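Local coordinates for protein alanine dehydrogenase/pyridine nucleotide transhydrogenase (Mycobacterium smegmatis str. MC2 155, PDB 3P2Y) that probably takes part in hydride transfer between NAD(H) and NADP(H) coupled to proton translocation, as the alpha-1 subunit of a pyridine nucleotide transhydrogenase, at residues E135-I140 with A370-T375; A280-T285 with N308-E313; V297-A302 with T324-L329. All blocks are in the same frame, centred on the assembly; numbering follows the deposited sequence. Where two conformers were deposited one is given.

Contact 1. Residues E135-I140 with A370-T375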
ATOM      1  N   GLU A 135      -5.193  -9.632 -26.304  1.00 11.95           N
ATOM      2  CA  GLU A 135      -4.885 -10.923 -25.671  1.00 13.67           C
ATOM      3  C   GLU A 135      -4.338 -11.934 -26.677  1.00 14.13           C
ATOM      4  O   GLU A 135      -3.697 -12.923 -26.275  1.00 15.43           O
ATOM      5  CB  GLU A 135      -6.142 -11.544 -25.016  1.00 14.29           C
ATOM      6  CG  GLU A 135      -6.856 -10.679 -23.976  1.00 14.57           C
ATOM      7  CD  GLU A 135      -8.049  -9.907 -24.564  1.00 13.71           C
ATOM      8  OE1 GLU A 135      -7.983  -9.469 -25.736  1.00 12.60           O
ATOM      9  OE2 GLU A 135      -9.034  -9.690 -23.828  1.00 14.04           O
ATOM     10  N   SER A 136      -4.616 -11.718 -27.964  1.00 14.60           N
ATOM     11  CA  SER A 136      -4.278 -12.668 -29.033  1.00 14.72           C
ATOM     12  C   SER A 136      -3.006 -12.298 -29.793  1.00 14.92           C
ATOM     13  O   SER A 136      -2.659 -12.976 -30.777  1.00 14.19           O
ATOM     14  CB  SER A 136      -5.455 -12.850 -30.006  1.00 15.11           C
ATOM     15  OG  SER A 136      -6.570 -13.442 -29.315  1.00 16.80           O
ATOM     16  N   ILE A 137      -2.299 -11.259 -29.329  1.00 14.23           N
ATOM     17  CA  ILE A 137      -0.975 -10.924 -29.860  1.00 14.67           C
ATOM     18  C   ILE A 137      -0.082 -12.148 -29.605  1.00 14.31           C
ATOM     19  O   ILE A 137       0.021 -12.620 -28.479  1.00 14.34           O
ATOM     20  CB  ILE A 137      -0.366  -9.664 -29.157  1.00 15.23           C
ATOM     21  CG1 ILE A 137      -1.217  -8.407 -29.437  1.00 16.15           C
ATOM     22  CG2 ILE A 137       1.106  -9.425 -29.604  1.00 16.00           C
ATOM     23  CD1 ILE A 137      -1.130  -7.915 -30.856  1.00 18.94           C
ATOM     24  N   PRO A 138       0.524 -12.695 -30.664  1.00 15.63           N
ATOM     25  CA  PRO A 138       1.283 -13.930 -30.439  1.00 16.00           C
ATOM     26  C   PRO A 138       2.564 -13.664 -29.665  1.00 16.96           C
ATOM     27  O   PRO A 138       3.121 -12.549 -29.739  1.00 15.95           O
ATOM     28  CB  PRO A 138       1.560 -14.451 -31.863  1.00 16.01           C
ATOM     29  CG  PRO A 138       1.385 -13.294 -32.764  1.00 17.43           C
ATOM     30  CD  PRO A 138       0.421 -12.339 -32.089  1.00 14.15           C
ATOM     31  N   ARG A 139       3.017 -14.684 -28.923  1.00 18.13           N
ATOM     32  CA  ARG A 139       4.208 -14.550 -28.098  1.00 18.75           C
ATOM     33  C   ARG A 139       5.434 -14.843 -28.952  1.00 19.45           C
ATOM     34  O   ARG A 139       6.044 -15.903 -28.844  1.00 19.35           O
ATOM     35  CB  ARG A 139       4.151 -15.507 -26.906  1.00 20.82           C
ATOM     36  N   ILE A 140       5.757 -13.893 -29.821  1.00 18.64           N
ATOM     37  CA  ILE A 140       6.889 -13.988 -30.753  1.00 17.92           C
ATOM     38  C   ILE A 140       7.757 -12.734 -30.612  1.00 18.99           C
ATOM     39  O   ILE A 140       7.291 -11.682 -30.118  1.00 17.90           O
ATOM     40  CB  ILE A 140       6.437 -14.184 -32.222  1.00 17.45           C
ATOM     41  CG1 ILE A 140       5.678 -12.945 -32.745  1.00 16.95           C
ATOM     42  CG2 ILE A 140       5.610 -15.501 -32.389  1.00 16.56           C
ATOM     43  CD1 ILE A 140       5.322 -13.025 -34.241  1.00 17.54           C
ATOM     44  N   ALA A 370      -2.650 -11.460 -38.510  1.00 17.57           N
ATOM     45  CA  ALA A 370      -3.547 -12.593 -38.689  1.00 18.27           C
ATOM     46  C   ALA A 370      -3.952 -13.255 -37.355  1.00 18.40           C
ATOM     47  O   ALA A 370      -5.133 -13.579 -37.165  1.00 17.83           O
ATOM     48  CB  ALA A 370      -2.915 -13.623 -39.637  1.00 19.79           C
ATOM     49  N   ALA A 371      -2.989 -13.436 -36.452  1.00 17.55           N
ATOM     50  CA  ALA A 371      -3.249 -14.118 -35.171  1.00 17.57           C
ATOM     51  C   ALA A 371      -4.125 -13.290 -34.231  1.00 17.47           C
ATOM     52  O   ALA A 371      -4.946 -13.847 -33.493  1.00 17.10           O
ATOM     53  CB  ALA A 371      -1.945 -14.500 -34.467  1.00 18.15           C
ATOM     54  N   SER A 372      -3.941 -11.968 -34.241  1.00 16.59           N
ATOM     55  CA  SER A 372      -4.704 -11.117 -33.309  1.00 15.34           C
ATOM     56  C   SER A 372      -6.091 -10.694 -33.818  1.00 15.18           C
ATOM     57  O   SER A 372      -6.917 -10.242 -33.027  1.00 13.87           O
ATOM     58  CB  SER A 372      -3.900  -9.885 -32.879  1.00 15.57           C
ATOM     59  OG  SER A 372      -3.625  -9.025 -33.978  1.00 14.94           O
ATOM     60  N   CYS A 373      -6.343 -10.820 -35.122  1.00 14.40           N
ATOM     61  CA  CYS A 373      -7.632 -10.382 -35.683  1.00 14.80           C
ATOM     62  C   CYS A 373      -8.672 -11.438 -35.356  1.00 15.85           C
ATOM     63  O   CYS A 373      -8.485 -12.612 -35.713  1.00 18.46           O
ATOM     64  CB  CYS A 373      -7.525 -10.227 -37.200  1.00 14.86           C
ATOM     65  SG  CYS A 373      -9.056  -9.628 -37.926  1.00 15.67           S
ATOM     66  N   ILE A 374      -9.749 -11.046 -34.693  1.00 14.27           N
ATOM     67  CA  ILE A 374     -10.762 -12.007 -34.278  1.00 14.87           C
ATOM     68  C   ILE A 374     -11.959 -12.056 -35.225  1.00 16.05           C
ATOM     69  O   ILE A 374     -12.866 -12.874 -35.042  1.00 16.08           O
ATOM     70  CB  ILE A 374     -11.250 -11.765 -32.821  1.00 14.58           C
ATOM     71  CG1 ILE A 374     -11.945 -10.395 -32.670  1.00 14.46           C
ATOM     72  CG2 ILE A 374     -10.060 -11.956 -31.862  1.00 13.20           C
ATOM     73  CD1 ILE A 374     -12.691 -10.213 -31.301  1.00 16.00           C
ATOM     74  N   THR A 375     -11.950 -11.196 -36.232  1.00 15.96           N
ATOM     75  CA  THR A 375     -13.145 -11.046 -37.087  1.00 18.24           C
ATOM     76  C   THR A 375     -12.946 -11.671 -38.461  1.00 21.23           C
ATOM     77  O   THR A 375     -13.870 -11.669 -39.277  1.00 21.57           O
ATOM     78  CB  THR A 375     -13.511  -9.566 -37.291  1.00 16.67           C
ATOM     79  OG1 THR A 375     -12.322  -8.835 -37.596  1.00 15.04           O
ATOM     80  CG2 THR A 375     -14.146  -8.982 -36.029  1.00 16.21           C
TER
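S136 and P138 meet the end of helix 367-372 by van der Waals packing alone, without a hydrogen bond between the two segments. The backbones come closest at S136 and S372, whose CA atoms are 4.6 Å apart, and S136 O lies 3.7 Å from S372 CA, main chain against main chain. The CB of S136 points toward the other segment and sits 3.7 Å from A371 O, so the serine rests against the last turn of the helix through its carbon and not its hydroxyl. Two residues on, the ring of P138 is laid with its CG and CD edge against the methyl of A371, P138 CG to A371 CB being 3.9 Å. I137 reaches in differently. Its CB points away from the helix, but with chi1 at -64° and chi2 at -71° the chain bends back, and I137 CD1 ends 4.0 Å from S372 CB. The same CD1 passes near S372 OG at 4.1 Å, an apolar approach to a hydroxyl that is already engaged with I368 O one turn earlier in the helix. The joint lies within the nucleotide-transhydrogenase/alanine dehydrogenase fold, where the C-terminal tail returns to the parallel sheet of the N-terminal half: S372 and I374 form backbone hydrogen bonds with A133 and A131 of strand 130-133, the outermost strand on that side of the sheet within the chain. C373, the first residue to leave helical geometry, lies between the two paired residues, its side chain touching T130 and F132. Farther out, T375 OG1 is hydrogen-bonded to A131 N, while on the other segment the carboxylate of E135 takes the backbone N-H groups of L112 and A113, fixing the start of the loop that carries S136 and P138.

Contact 2. Residues A280-T285 with N308-E313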
ATOM      1  N   ALA A 280      -9.417 -20.714 -12.435  1.00 24.58           N
ATOM      2  CA  ALA A 280      -8.084 -20.596 -11.875  1.00 23.57           C
ATOM      3  C   ALA A 280      -7.693 -21.904 -11.176  1.00 23.03           C
ATOM      4  O   ALA A 280      -8.529 -22.514 -10.488  1.00 22.59           O
ATOM      5  CB  ALA A 280      -8.052 -19.434 -10.898  1.00 22.65           C
ATOM      6  N   PRO A 281      -6.430 -22.331 -11.334  1.00 23.18           N
ATOM      7  CA  PRO A 281      -5.913 -23.481 -10.586  1.00 23.51           C
ATOM      8  C   PRO A 281      -5.979 -23.257  -9.069  1.00 24.04           C
ATOM      9  O   PRO A 281      -5.561 -22.189  -8.583  1.00 22.73           O
ATOM     10  CB  PRO A 281      -4.439 -23.531 -11.002  1.00 24.28           C
ATOM     11  CG  PRO A 281      -4.350 -22.760 -12.259  1.00 24.28           C
ATOM     12  CD  PRO A 281      -5.398 -21.731 -12.204  1.00 22.58           C
ATOM     13  N   ARG A 282      -6.466 -24.258  -8.333  1.00 24.20           N
ATOM     14  CA  ARG A 282      -6.458 -24.215  -6.872  1.00 25.44           C
ATOM     15  C   ARG A 282      -5.055 -24.474  -6.319  1.00 24.69           C
ATOM     16  O   ARG A 282      -4.502 -25.552  -6.494  1.00 25.96           O
ATOM     17  CB  ARG A 282      -7.486 -25.222  -6.307  1.00 26.70           C
ATOM     18  CG  ARG A 282      -7.609 -25.228  -4.796  1.00 30.36           C
ATOM     19  CD  ARG A 282      -8.261 -23.940  -4.238  1.00 35.68           C
ATOM     20  NE  ARG A 282      -9.576 -23.621  -4.806  1.00 39.17           N
ATOM     21  CZ  ARG A 282     -10.711 -24.279  -4.537  1.00 41.41           C
ATOM     22  NH1 ARG A 282     -10.722 -25.333  -3.715  1.00 41.65           N
ATOM     23  NH2 ARG A 282     -11.848 -23.880  -5.107  1.00 40.95           N
ATOM     24  N   LEU A 283      -4.472 -23.480  -5.660  1.00 23.41           N
ATOM     25  CA  LEU A 283      -3.114 -23.606  -5.129  1.00 22.15           C
ATOM     26  C   LEU A 283      -3.035 -23.484  -3.614  1.00 21.31           C
ATOM     27  O   LEU A 283      -2.052 -23.940  -3.005  1.00 22.11           O
ATOM     28  CB  LEU A 283      -2.201 -22.546  -5.759  1.00 21.90           C
ATOM     29  CG  LEU A 283      -2.068 -22.504  -7.288  1.00 23.44           C
ATOM     30  CD1 LEU A 283      -1.387 -21.198  -7.707  1.00 24.20           C
ATOM     31  CD2 LEU A 283      -1.278 -23.694  -7.784  1.00 26.76           C
ATOM     32  N   VAL A 284      -4.024 -22.822  -3.017  1.00 19.12           N
ATOM     33  CA  VAL A 284      -4.036 -22.584  -1.577  1.00 17.83           C
ATOM     34  C   VAL A 284      -5.348 -23.159  -1.054  1.00 18.58           C
ATOM     35  O   VAL A 284      -6.417 -22.559  -1.215  1.00 18.44           O
ATOM     36  CB  VAL A 284      -3.925 -21.077  -1.237  1.00 16.99           C
ATOM     37  CG1 VAL A 284      -4.022 -20.826   0.287  1.00 16.50           C
ATOM     38  CG2 VAL A 284      -2.596 -20.479  -1.804  1.00 13.01           C
ATOM     39  N   THR A 285      -5.254 -24.325  -0.427  1.00 19.28           N
ATOM     40  CA  THR A 285      -6.437 -24.966   0.166  1.00 20.21           C
ATOM     41  C   THR A 285      -6.878 -24.188   1.393  1.00 19.94           C
ATOM     42  O   THR A 285      -6.112 -23.394   1.961  1.00 18.84           O
ATOM     43  CB  THR A 285      -6.101 -26.403   0.635  1.00 20.42           C
ATOM     44  OG1 THR A 285      -5.057 -26.339   1.614  1.00 20.05           O
ATOM     45  CG2 THR A 285      -5.668 -27.282  -0.537  1.00 21.83           C
ATOM     46  N   ASN A 308      -7.261 -18.639  -6.766  1.00 16.13           N
ATOM     47  CA  ASN A 308      -6.329 -19.725  -6.486  1.00 16.61           C
ATOM     48  C   ASN A 308      -6.539 -20.258  -5.085  1.00 17.04           C
ATOM     49  O   ASN A 308      -6.028 -21.338  -4.750  1.00 17.06           O
ATOM     50  CB  ASN A 308      -4.873 -19.246  -6.596  1.00 15.07           C
ATOM     51  CG  ASN A 308      -4.531 -18.689  -7.986  1.00 15.79           C
ATOM     52  OD1 ASN A 308      -4.036 -17.561  -8.114  1.00 16.42           O
ATOM     53  ND2 ASN A 308      -4.817 -19.462  -9.032  1.00 16.39           N
ATOM     54  N   CYS A 309      -7.243 -19.473  -4.258  1.00 17.84           N
ATOM     55  CA  CYS A 309      -7.460 -19.838  -2.858  1.00 18.39           C
ATOM     56  C   CYS A 309      -8.907 -20.235  -2.670  1.00 18.72           C
ATOM     57  O   CYS A 309      -9.817 -19.521  -3.075  1.00 17.96           O
ATOM     58  CB  CYS A 309      -7.090 -18.693  -1.895  1.00 18.06           C
ATOM     59  SG  CYS A 309      -7.281 -19.093  -0.140  1.00 19.67           S
ATOM     60  N   GLU A 310      -9.100 -21.387  -2.035  1.00 20.33           N
ATOM     61  CA  GLU A 310     -10.435 -21.917  -1.745  1.00 21.04           C
ATOM     62  C   GLU A 310     -11.338 -20.937  -0.964  1.00 21.11           C
ATOM     63  O   GLU A 310     -12.562 -20.934  -1.131  1.00 21.27           O
ATOM     64  CB  GLU A 310     -10.267 -23.252  -0.995  1.00 23.01           C
ATOM     65  CG  GLU A 310     -11.534 -23.948  -0.509  1.00 25.80           C
ATOM     66  CD  GLU A 310     -11.247 -25.310   0.156  1.00 30.74           C
ATOM     67  OE1 GLU A 310     -10.056 -25.721   0.275  1.00 27.62           O
ATOM     68  OE2 GLU A 310     -12.234 -25.962   0.570  1.00 33.02           O
ATOM     69  N   LEU A 311     -10.735 -20.107  -0.121  1.00 19.04           N
ATOM     70  CA  LEU A 311     -11.509 -19.214   0.738  1.00 18.90           C
ATOM     71  C   LEU A 311     -11.695 -17.820   0.123  1.00 17.63           C
ATOM     72  O   LEU A 311     -12.314 -16.946   0.725  1.00 17.34           O
ATOM     73  CB  LEU A 311     -10.859 -19.131   2.119  1.00 18.38           C
ATOM     74  CG  LEU A 311     -10.768 -20.472   2.862  1.00 20.49           C
ATOM     75  CD1 LEU A 311      -9.847 -20.366   4.067  1.00 22.97           C
ATOM     76  CD2 LEU A 311     -12.176 -20.950   3.280  1.00 23.53           C
ATOM     77  N   THR A 312     -11.149 -17.620  -1.074  1.00 17.13           N
ATOM     78  CA  THR A 312     -11.251 -16.319  -1.731  1.00 16.64           C
ATOM     79  C   THR A 312     -12.678 -15.893  -2.013  1.00 16.69           C
ATOM     80  O   THR A 312     -13.488 -16.678  -2.540  1.00 16.50           O
ATOM     81  CB  THR A 312     -10.410 -16.301  -3.026  1.00 17.06           C
ATOM     82  OG1 THR A 312      -9.045 -16.215  -2.644  1.00 17.03           O
ATOM     83  CG2 THR A 312     -10.774 -15.130  -3.950  1.00 17.58           C
ATOM     84  N   GLU A 313     -12.980 -14.655  -1.641  1.00 15.83           N
ATOM     85  CA  GLU A 313     -14.221 -13.997  -2.048  1.00 16.91           C
ATOM     86  C   GLU A 313     -13.860 -12.900  -3.056  1.00 16.82           C
ATOM     87  O   GLU A 313     -13.329 -11.849  -2.665  1.00 16.18           O
ATOM     88  CB  GLU A 313     -14.941 -13.438  -0.821  1.00 16.79           C
ATOM     89  CG  GLU A 313     -15.371 -14.545   0.155  1.00 18.00           C
ATOM     90  CD  GLU A 313     -16.045 -14.017   1.415  1.00 21.24           C
ATOM     91  OE1 GLU A 313     -16.671 -12.939   1.336  1.00 19.52           O
ATOM     92  OE2 GLU A 313     -15.951 -14.695   2.482  1.00 20.64           O
TER
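The backbones of A280-T285 and N308-E313 are joined by a single beta bridge at V284 and C309, their CA atoms 4.6 Å apart, and neither segment forms a regular strand. N308 O accepts two main-chain bonds, from L283 N at 2.8 Å in the carbonyl plane and from V284 N at 3.0 Å, the latter donor tilted 29° out of that plane. V284 O in turn receives E310 N at 3.0 Å. The side chain of N308 adds a further bond: ND2 donates to P281 O at 2.9 Å, the acceptor lying 9° from the amide plane. A273 O takes ND2 as well and T271 OG1 pairs with OD1, so three partners hold the amide's rotation, and L283 CD1 packs beside its CG.

These loops follow strands 268-271 and 297-300 of the Rossmann-type nucleotide-binding domain, adjacent parallel strands whose C-terminal connections are thereby tied together. V284 CG1 rests on C309 SG at 3.7 Å. That sulfur also accepts L311 N, within the type I turn from C309 to T312.

On the outer side R282 folds back over E310. Its chain is bent at chi2 (69°) and chi3, which lays one guanidinium face over E310 CA and CB, with R282 NH1 3.5 Å from E310 CB. E310 OE1 lies well out of the guanidinium plane, so the opposite charges are near without forming a salt bridge; this oxygen accepts A286 N instead. T285, at the N-cap of helix 286-290, uses OG1 to cap A288 N and to pair with E260 OE1.

Contact 3. Residues V297-A302 with T324-L329; sequences VVVDLA and TITSPL
T326 turns its CG2 methyl between its own backbone N and carbonyl carbon while OG1 is anti to the N (chi1 -172°), which sets the methyl against V299 CG2 at 3.9 Å and V298 O at 3.5 Å; OG1 pairs with T317 OG1. I325, on the opposite face of the sheet from the V299-T326 pair, has two conformers; in the one given, CD1 lies beside V298 CG2, a contact to be taken as tentative. In each of these pairs the side chains lie side by side, pointing the same way. Between these two faces the ladder is regular: V298 N to T324 O, T326 N to V298 O and D300 N to T326 O are all nearly straight.

Past the strands the pairing gives way to water and apolar packing. One water donates to D300 O and P328 O and accepts from S327 OG, its distance to D300 O being 2.6 Å; another joins L301 O with P328 O. The L301 side chain crosses that of P328 at an oblique angle, with L301 CD2 3.9 Å from P328 CG. The D300 carboxylate closes an Asx turn on A302 N at 3.0 Å through OD1. It also receives N308 N, C309 N and T312 OG1.

The axes of strands 297-300 and 324-326 approach to 4.7 Å and diverge by 11°, neighbouring parallel strands in the largely parallel sheet of a Rossmann-type domain, and the water-bridged loops lie at its C-terminal edge, where nucleotides bind in this fold.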
ATOM      1  N   VAL A 297      -1.166 -12.642   5.188  1.00  9.03           N
ATOM      2  CA  VAL A 297      -2.094 -12.216   4.132  1.00  8.69           C
ATOM      3  C   VAL A 297      -1.909 -13.098   2.903  1.00  9.11           C
ATOM      4  O   VAL A 297      -0.776 -13.390   2.516  1.00 10.30           O
ATOM      5  CB  VAL A 297      -1.804 -10.739   3.679  1.00  8.44           C
ATOM      6  CG1 VAL A 297      -2.786 -10.279   2.589  1.00  8.50           C
ATOM      7  CG2 VAL A 297      -1.882  -9.744   4.870  1.00  8.48           C
ATOM      8  N   VAL A 298      -3.025 -13.488   2.284  1.00  9.19           N
ATOM      9  CA  VAL A 298      -3.022 -14.134   0.985  1.00  9.13           C
ATOM     10  C   VAL A 298      -3.598 -13.132  -0.005  1.00  8.70           C
ATOM     11  O   VAL A 298      -4.745 -12.676   0.164  1.00  8.39           O
ATOM     12  CB  VAL A 298      -3.928 -15.417   0.959  1.00  9.45           C
ATOM     13  CG1 VAL A 298      -4.027 -16.030  -0.486  1.00 11.16           C
ATOM     14  CG2 VAL A 298      -3.401 -16.473   1.954  1.00  9.87           C
ATOM     15  N   VAL A 299      -2.815 -12.794  -1.028  1.00  7.09           N
ATOM     16  CA  VAL A 299      -3.282 -11.869  -2.085  1.00  8.04           C
ATOM     17  C   VAL A 299      -3.499 -12.748  -3.325  1.00  9.15           C
ATOM     18  O   VAL A 299      -2.550 -13.231  -3.948  1.00  9.94           O
ATOM     19  CB  VAL A 299      -2.256 -10.770  -2.398  1.00  7.20           C
ATOM     20  CG1 VAL A 299      -2.862  -9.762  -3.444  1.00  6.04           C
ATOM     21  CG2 VAL A 299      -1.813 -10.017  -1.100  1.00  9.16           C
ATOM     22  N   ASP A 300      -4.767 -12.993  -3.641  1.00  9.15           N
ATOM     23  CA  ASP A 300      -5.162 -13.898  -4.726  1.00 10.00           C
ATOM     24  C   ASP A 300      -5.536 -13.043  -5.926  1.00  9.88           C
ATOM     25  O   ASP A 300      -6.516 -12.277  -5.879  1.00 10.70           O
ATOM     26  CB  ASP A 300      -6.359 -14.734  -4.205  1.00  9.99           C
ATOM     27  CG  ASP A 300      -6.828 -15.823  -5.169  1.00 12.86           C
ATOM     28  OD1 ASP A 300      -6.479 -15.828  -6.369  1.00 12.95           O
ATOM     29  OD2 ASP A 300      -7.644 -16.659  -4.701  1.00 14.39           O
ATOM     30  N   LEU A 301      -4.741 -13.120  -6.996  1.00  9.80           N
ATOM     31  CA  LEU A 301      -4.999 -12.302  -8.183  1.00 10.56           C
ATOM     32  C   LEU A 301      -5.959 -12.948  -9.167  1.00 11.37           C
ATOM     33  O   LEU A 301      -6.296 -12.345 -10.180  1.00 12.06           O
ATOM     34  CB  LEU A 301      -3.710 -11.968  -8.945  1.00 11.08           C
ATOM     35  CG  LEU A 301      -2.607 -11.243  -8.147  1.00 12.52           C
ATOM     36  CD1 LEU A 301      -1.535 -10.702  -9.108  1.00 12.76           C
ATOM     37  CD2 LEU A 301      -3.214 -10.129  -7.323  1.00 14.87           C
ATOM     38  N   ALA A 302      -6.406 -14.156  -8.859  1.00 11.99           N
ATOM     39  CA  ALA A 302      -7.193 -14.953  -9.822  1.00 13.03           C
ATOM     40  C   ALA A 302      -8.715 -14.958  -9.542  1.00 14.47           C
ATOM     41  O   ALA A 302      -9.441 -15.845 -10.023  1.00 15.84           O
ATOM     42  CB  ALA A 302      -6.638 -16.392  -9.879  1.00 12.73           C
ATOM     43  N   THR A 324      -5.743 -12.898   6.591  1.00 12.03           N
ATOM     44  CA  THR A 324      -6.464 -11.982   5.696  1.00 11.63           C
ATOM     45  C   THR A 324      -6.383 -12.560   4.281  1.00 11.30           C
ATOM     46  O   THR A 324      -5.302 -12.913   3.813  1.00 12.30           O
ATOM     47  CB  THR A 324      -5.849 -10.560   5.730  1.00 11.56           C
ATOM     48  OG1 THR A 324      -5.947 -10.020   7.055  1.00 12.58           O
ATOM     49  CG2 THR A 324      -6.545  -9.594   4.728  1.00 11.54           C
ATOM     50  N   ILE A 325      -7.528 -12.703   3.611  1.00 10.69           N
ATOM     51  CA  ILE A 325      -7.577 -13.197   2.235  0.50 11.15           C
ATOM     52  C   ILE A 325      -8.164 -12.098   1.361  1.00 10.39           C
ATOM     53  O   ILE A 325      -9.324 -11.714   1.556  1.00 11.98           O
ATOM     54  CB  ILE A 325      -8.467 -14.456   2.140  0.50 11.89           C
ATOM     55  CG1 ILE A 325      -8.182 -15.390   3.334  0.50 12.11           C
ATOM     56  CG2 ILE A 325      -8.268 -15.150   0.788  0.50 11.89           C
ATOM     57  CD1 ILE A 325      -6.800 -16.028   3.277  0.50 14.04           C
ATOM     58  N   THR A 326      -7.387 -11.586   0.402  1.00  9.81           N
ATOM     59  CA  THR A 326      -7.871 -10.452  -0.394  1.00  9.14           C
ATOM     60  C   THR A 326      -7.858 -10.799  -1.872  1.00  9.72           C
ATOM     61  O   THR A 326      -6.962 -11.515  -2.320  1.00  9.43           O
ATOM     62  CB  THR A 326      -7.078  -9.166  -0.095  1.00  8.72           C
ATOM     63  OG1 THR A 326      -7.694  -8.045  -0.755  1.00  9.98           O
ATOM     64  CG2 THR A 326      -5.569  -9.301  -0.540  1.00  7.72           C
ATOM     65  N   SER A 327      -8.842 -10.292  -2.614  1.00  9.24           N
ATOM     66  CA  SER A 327      -8.995 -10.674  -4.014  1.00  9.87           C
ATOM     67  C   SER A 327      -9.251  -9.453  -4.895  1.00 10.17           C
ATOM     68  O   SER A 327     -10.398  -9.213  -5.353  1.00 13.20           O
ATOM     69  CB  SER A 327     -10.127 -11.733  -4.157  1.00 10.93           C
ATOM     70  OG  SER A 327     -10.362 -12.048  -5.517  1.00 13.93           O
ATOM     71  N   PRO A 328      -8.195  -8.681  -5.183  1.00 11.52           N
ATOM     72  CA  PRO A 328      -8.367  -7.525  -6.075  1.00 11.19           C
ATOM     73  C   PRO A 328      -8.668  -7.961  -7.483  1.00 11.50           C
ATOM     74  O   PRO A 328      -8.044  -8.901  -7.968  1.00 12.29           O
ATOM     75  CB  PRO A 328      -6.997  -6.837  -6.057  1.00 10.87           C
ATOM     76  CG  PRO A 328      -6.019  -7.925  -5.654  1.00 10.47           C
ATOM     77  CD  PRO A 328      -6.809  -8.834  -4.690  1.00 10.32           C
ATOM     78  N   LEU A 329      -9.597  -7.269  -8.136  1.00 11.71           N
ATOM     79  CA  LEU A 329      -9.992  -7.674  -9.495  1.00 12.24           C
ATOM     80  C   LEU A 329      -9.418  -6.814 -10.617  1.00 12.26           C
ATOM     81  O   LEU A 329      -9.428  -7.241 -11.790  1.00 12.12           O
ATOM     82  CB  LEU A 329     -11.512  -7.739  -9.631  1.00 13.31           C
ATOM     83  CG  LEU A 329     -12.129  -8.785  -8.700  1.00 13.98           C
ATOM     84  CD1 LEU A 329     -13.650  -8.629  -8.756  1.00 15.95           C
ATOM     85  CD2 LEU A 329     -11.695 -10.268  -9.049  1.00 15.89           C
TER
HETATM   86  O   HOH W   1      -8.434 -11.560  -7.412  1.00 11.26           O
HETATM   87  O   HOH W   2      -6.270  -9.333 -10.004  1.00 29.75           O

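In the fold
Contact 3 is core and contact 1 surface, with contact 2 partly buried between these extremes. Contacts 2 and 3 both belong to the C-terminal domain and touch, their centres about 9 Å apart: strand 297-300 leads into the loop that supplies 308-313, and contact 3 pairs it with strand 323-326. The centre of contact 1 lies about 30 Å from the centre of either, joining the chain's end to the N-terminal half, and both others are nested in the long loop it closes. Chemistry follows place: regular parallel ladder bonds in the sheet, irregular loop bonds with an asparagine amide beyond it, and van der Waals packing of main chain and small side chains at the surface joint.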